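PDB 3VWC: serine protease inhibitor 1 from Coprinopsis cinerea, which probably inhibits serine proteases, as a fungal beta-trefoil protein of the I66 peptidase inhibitor family. Local coordinates for residues A[19-33]-A[59-73]. Sequence-based numbering, arbitrary orientation.
Sequences GRPLAEDRSLLPKRI and CKGAPVAPQEGKLFA
A bend at chi3 (68°) of Arg20 turns its guanidinium onto the Cys59-Ala62 type I' turn, while Lys60, extended from CG to NZ, crosses the arginine in the other direction to reach the carbonyls at its base. Arg20 NH1 donates to Cys59 O at 2.9 Å, close to the guanidinium plane. That oxygen also accepts from Ala62 N, which arrives from the opposite face of the carbonyl, so the arginine grips the very group that closes the turn. Lys60 CB lies over one guanidinium face, 3.6 Å from Arg20 NH1, and a water bridges this nitrogen to Lys60 O. Within 19-33 the side-on pairing of NE and NH2 with the two Glu24 oxygens, on their syn lone pairs, fixes the rotation of the guanidinium. Lys60 NZ, for its part, bonds to Arg20 O and Pro21 O, both at 3.0 Å and each from above the carbonyl plane; the Arg20 charge is thus paired with Glu24, while the Lys60 ammonium is held by two backbone carbonyls.

Farther along, Lys31 and Ala73 form an antiparallel hydrogen-bonded pair, with Ala73 N 2.7 Å from Lys31 O, and Ile33 N adds a nearly straight bond (169°) to Leu71 O. Ile33 sends CG1 to Val64 CG1 (3.8 Å) and CG2 to Leu71 CD2, with CD1 against Cys59 CB. Pro30 CB packs on Phe72 CD1 at 3.6 Å, and the Arg32 side chain runs alongside Phe72, pointing the same way, with CG 4.0 Å from Phe72 CE1.

In the beta-trefoil, strand 31-35 thereby joins the edge of the 62-67/70-73 hairpin. Trp46 of strand 46-51 covers Ile33, Cys59 and Val64, strand 54-59 flanks the hairpin through Leu57, and Val122 of strand 121-123 packs on Leu71.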
# COMPACT_ATOMS: atom_id res chain seq x y z
N GLY A 19 -1.82 -6.41 -3.22
CA GLY A 19 -3.28 -6.38 -3.23
C GLY A 19 -3.82 -7.66 -2.63
O GLY A 19 -3.28 -8.17 -1.64
N ARG A 20 -4.92 -8.17 -3.20
CA ARG A 20 -5.63 -9.29 -2.62
C ARG A 20 -5.65 -10.43 -3.61
O ARG A 20 -5.82 -10.21 -4.81
CB ARG A 20 -7.03 -8.84 -2.19
CG ARG A 20 -7.05 -7.94 -0.97
CD ARG A 20 -8.36 -7.15 -0.80
NE ARG A 20 -9.47 -8.07 -0.48
CZ ARG A 20 -10.75 -7.69 -0.39
NH1 ARG A 20 -11.11 -6.43 -0.62
NH2 ARG A 20 -11.68 -8.60 -0.11
N PRO A 21 -5.50 -11.67 -3.10
CA PRO A 21 -5.43 -12.83 -4.00
C PRO A 21 -6.83 -13.26 -4.47
O PRO A 21 -7.82 -12.71 -4.00
CB PRO A 21 -4.86 -13.93 -3.08
CG PRO A 21 -5.37 -13.59 -1.75
CD PRO A 21 -5.30 -12.04 -1.70
N LEU A 22 -6.88 -14.24 -5.39
CA LEU A 22 -8.15 -14.70 -5.97
C LEU A 22 -9.01 -15.42 -4.92
O LEU A 22 -10.21 -15.21 -4.86
CB LEU A 22 -7.90 -15.63 -7.18
CG LEU A 22 -9.12 -15.94 -8.06
CD1 LEU A 22 -9.56 -14.70 -8.86
CD2 LEU A 22 -8.86 -17.13 -9.00
N ALA A 23 -8.38 -16.18 -4.03
CA ALA A 23 -9.15 -16.92 -3.01
C ALA A 23 -9.16 -16.20 -1.68
O ALA A 23 -8.12 -16.07 -1.04
CB ALA A 23 -8.60 -18.32 -2.82
N GLU A 24 -10.34 -15.80 -1.23
CA GLU A 24 -10.51 -15.39 0.16
C GLU A 24 -11.79 -16.04 0.67
O GLU A 24 -12.70 -16.32 -0.11
CB GLU A 24 -10.59 -13.86 0.27
CG GLU A 24 -9.29 -13.12 -0.09
CD GLU A 24 -9.51 -11.60 -0.19
OE1 GLU A 24 -10.61 -11.19 -0.58
OE2 GLU A 24 -8.62 -10.84 0.24
N ASP A 25 -11.88 -16.24 1.96
CA ASP A 25 -13.15 -16.78 2.45
C ASP A 25 -14.25 -15.71 2.52
O ASP A 25 -14.00 -14.51 2.30
CB ASP A 25 -12.96 -17.57 3.72
CG ASP A 25 -12.68 -16.71 4.92
OD1 ASP A 25 -13.32 -15.64 5.03
OD2 ASP A 25 -11.95 -17.19 5.83
N ARG A 26 -15.48 -16.15 2.73
CA ARG A 26 -16.66 -15.30 2.61
C ARG A 26 -16.99 -14.41 3.83
O ARG A 26 -17.98 -13.66 3.82
CB ARG A 26 -17.87 -16.18 2.28
CG ARG A 26 -17.79 -16.92 0.95
CD ARG A 26 -19.13 -16.82 0.22
NE ARG A 26 -19.34 -15.48 -0.34
CZ ARG A 26 -19.24 -15.17 -1.63
NH1 ARG A 26 -18.99 -16.12 -2.53
NH2 ARG A 26 -19.40 -13.91 -2.03
N SER A 27 -16.11 -14.34 4.81
CA SER A 27 -16.41 -13.55 6.00
C SER A 27 -16.17 -12.06 5.73
O SER A 27 -15.46 -11.70 4.78
CB SER A 27 -15.51 -13.98 7.15
OG SER A 27 -14.16 -13.65 6.87
N LEU A 28 -16.63 -11.23 6.65
CA LEU A 28 -16.31 -9.80 6.62
C LEU A 28 -15.15 -9.42 7.52
O LEU A 28 -15.00 -8.25 7.89
CB LEU A 28 -17.55 -8.98 6.99
CG LEU A 28 -18.75 -9.18 6.05
CD1 LEU A 28 -19.92 -8.24 6.39
CD2 LEU A 28 -18.38 -9.07 4.58
N LEU A 29 -14.38 -10.42 7.94
CA LEU A 29 -13.16 -10.14 8.66
C LEU A 29 -12.21 -9.34 7.78
O LEU A 29 -12.21 -9.49 6.56
CB LEU A 29 -12.46 -11.44 9.10
CG LEU A 29 -13.18 -12.27 10.17
CD1 LEU A 29 -12.25 -13.38 10.64
CD2 LEU A 29 -13.58 -11.39 11.34
N PRO A 30 -11.42 -8.46 8.40
CA PRO A 30 -10.45 -7.69 7.57
C PRO A 30 -9.56 -8.62 6.76
O PRO A 30 -9.12 -9.68 7.26
CB PRO A 30 -9.61 -6.98 8.63
CG PRO A 30 -10.59 -6.71 9.73
CD PRO A 30 -11.39 -8.03 9.81
N LYS A 31 -9.30 -8.25 5.52
CA LYS A 31 -8.57 -9.12 4.61
C LYS A 31 -7.14 -8.61 4.46
O LYS A 31 -6.92 -7.39 4.27
CB LYS A 31 -9.25 -9.19 3.26
CG LYS A 31 -10.68 -9.80 3.32
CD LYS A 31 -10.58 -11.31 3.55
CE LYS A 31 -12.01 -11.89 3.74
NZ LYS A 31 -12.49 -11.79 5.18
N ARG A 32 -6.17 -9.53 4.42
CA ARG A 32 -4.77 -9.10 4.33
C ARG A 32 -4.47 -8.52 2.96
O ARG A 32 -4.84 -9.08 1.92
CB ARG A 32 -3.82 -10.27 4.58
CG ARG A 32 -3.70 -10.69 6.04
CD ARG A 32 -2.77 -11.94 6.14
NE ARG A 32 -2.81 -12.51 7.48
CZ ARG A 32 -1.88 -13.32 8.01
NH1 ARG A 32 -0.73 -13.63 7.37
NH2 ARG A 32 -2.06 -13.73 9.25
N ILE A 33 -3.72 -7.41 2.99
CA ILE A 33 -3.10 -6.92 1.79
C ILE A 33 -1.73 -7.54 1.67
O ILE A 33 -0.99 -7.58 2.63
CB ILE A 33 -3.01 -5.36 1.76
CG1 ILE A 33 -4.42 -4.71 1.81
CG2 ILE A 33 -2.24 -4.92 0.51
CD1 ILE A 33 -5.34 -5.14 0.71
N CYS A 59 -8.80 -1.44 -2.38
CA CYS A 59 -8.40 -2.69 -3.02
C CYS A 59 -9.55 -3.67 -3.02
O CYS A 59 -10.04 -4.11 -1.98
CB CYS A 59 -7.18 -3.30 -2.31
SG CYS A 59 -6.53 -4.80 -3.11
N LYS A 60 -9.87 -4.09 -4.23
CA LYS A 60 -11.09 -4.84 -4.50
C LYS A 60 -12.30 -4.24 -3.77
O LYS A 60 -13.16 -4.96 -3.23
CB LYS A 60 -10.88 -6.32 -4.18
CG LYS A 60 -9.90 -6.93 -5.17
CD LYS A 60 -9.69 -8.42 -4.95
CE LYS A 60 -8.71 -9.01 -5.97
NZ LYS A 60 -8.59 -10.52 -5.85
N GLY A 61 -12.36 -2.92 -3.74
CA GLY A 61 -13.58 -2.22 -3.37
C GLY A 61 -13.62 -1.86 -1.91
O GLY A 61 -14.60 -1.31 -1.43
N ALA A 62 -12.61 -2.29 -1.14
CA ALA A 62 -12.57 -2.00 0.28
C ALA A 62 -11.42 -1.06 0.64
O ALA A 62 -10.27 -1.28 0.16
CB ALA A 62 -12.46 -3.29 1.11
N PRO A 63 -11.65 -0.14 1.58
CA PRO A 63 -10.58 0.82 1.89
C PRO A 63 -9.59 0.12 2.81
O PRO A 63 -9.98 -0.73 3.60
CB PRO A 63 -11.31 1.95 2.63
CG PRO A 63 -12.51 1.27 3.29
CD PRO A 63 -12.93 0.22 2.24
N VAL A 64 -8.30 0.46 2.72
CA VAL A 64 -7.30 -0.18 3.57
C VAL A 64 -6.92 0.64 4.79
O VAL A 64 -7.02 1.90 4.79
CB VAL A 64 -6.06 -0.64 2.76
CG1 VAL A 64 -6.43 -1.47 1.57
CG2 VAL A 64 -5.27 0.56 2.16
N ALA A 65 -6.51 -0.04 5.85
CA ALA A 65 -6.28 0.55 7.12
C ALA A 65 -5.30 -0.34 7.88
O ALA A 65 -5.22 -1.56 7.61
CB ALA A 65 -7.63 0.67 7.87
N PRO A 66 -4.58 0.22 8.84
CA PRO A 66 -3.57 -0.48 9.62
C PRO A 66 -4.20 -1.11 10.85
O PRO A 66 -5.15 -0.56 11.41
CB PRO A 66 -2.60 0.64 10.03
CG PRO A 66 -3.50 1.89 10.12
CD PRO A 66 -4.57 1.69 9.04
N GLN A 67 -3.72 -2.29 11.23
CA GLN A 67 -4.18 -2.91 12.47
C GLN A 67 -3.06 -3.83 12.97
O GLN A 67 -2.51 -4.61 12.21
CB GLN A 67 -5.47 -3.68 12.21
CG GLN A 67 -6.00 -4.43 13.42
CD GLN A 67 -7.28 -5.14 13.11
OE1 GLN A 67 -8.34 -4.51 13.06
NE2 GLN A 67 -7.18 -6.41 12.70
N GLU A 68 -2.58 -3.56 14.18
CA GLU A 68 -1.51 -4.33 14.79
C GLU A 68 -0.35 -4.48 13.84
O GLU A 68 0.17 -5.59 13.64
CB GLU A 68 -2.01 -5.70 15.27
CG GLU A 68 -2.98 -5.63 16.47
CD GLU A 68 -3.35 -7.04 16.99
OE1 GLU A 68 -3.94 -7.85 16.23
OE2 GLU A 68 -2.98 -7.36 18.13
N GLY A 69 0.05 -3.38 13.23
CA GLY A 69 1.29 -3.38 12.45
C GLY A 69 1.20 -3.92 11.04
O GLY A 69 2.22 -4.11 10.39
N LYS A 70 -0.00 -4.27 10.62
CA LYS A 70 -0.23 -4.83 9.29
C LYS A 70 -1.30 -4.12 8.54
O LYS A 70 -2.19 -3.45 9.10
CB LYS A 70 -0.58 -6.34 9.41
CG LYS A 70 0.42 -7.11 10.29
CD LYS A 70 1.72 -7.40 9.57
CE LYS A 70 2.57 -8.43 10.34
NZ LYS A 70 2.01 -9.81 10.24
N LEU A 71 -1.25 -4.31 7.22
CA LEU A 71 -2.20 -3.63 6.31
C LEU A 71 -3.36 -4.51 5.89
O LEU A 71 -3.14 -5.63 5.41
CB LEU A 71 -1.45 -3.13 5.07
CG LEU A 71 -2.28 -2.32 4.10
CD1 LEU A 71 -2.76 -1.00 4.74
CD2 LEU A 71 -1.46 -2.03 2.84
N PHE A 72 -4.60 -4.06 6.14
CA PHE A 72 -5.80 -4.86 5.75
C PHE A 72 -6.78 -4.04 4.94
O PHE A 72 -6.81 -2.82 5.08
CB PHE A 72 -6.58 -5.29 6.99
CG PHE A 72 -5.83 -6.23 7.90
CD1 PHE A 72 -6.15 -7.59 7.87
CD2 PHE A 72 -5.02 -5.77 8.92
CE1 PHE A 72 -5.53 -8.46 8.80
CE2 PHE A 72 -4.41 -6.60 9.90
CZ PHE A 72 -4.71 -7.97 9.85
N ALA A 73 -7.60 -4.73 4.15
CA ALA A 73 -8.84 -4.19 3.64
C ALA A 73 -9.97 -4.34 4.66
O ALA A 73 -10.13 -5.40 5.30
CB ALA A 73 -9.17 -4.81 2.34
O HOH W 1 -13.86 -5.97 -0.71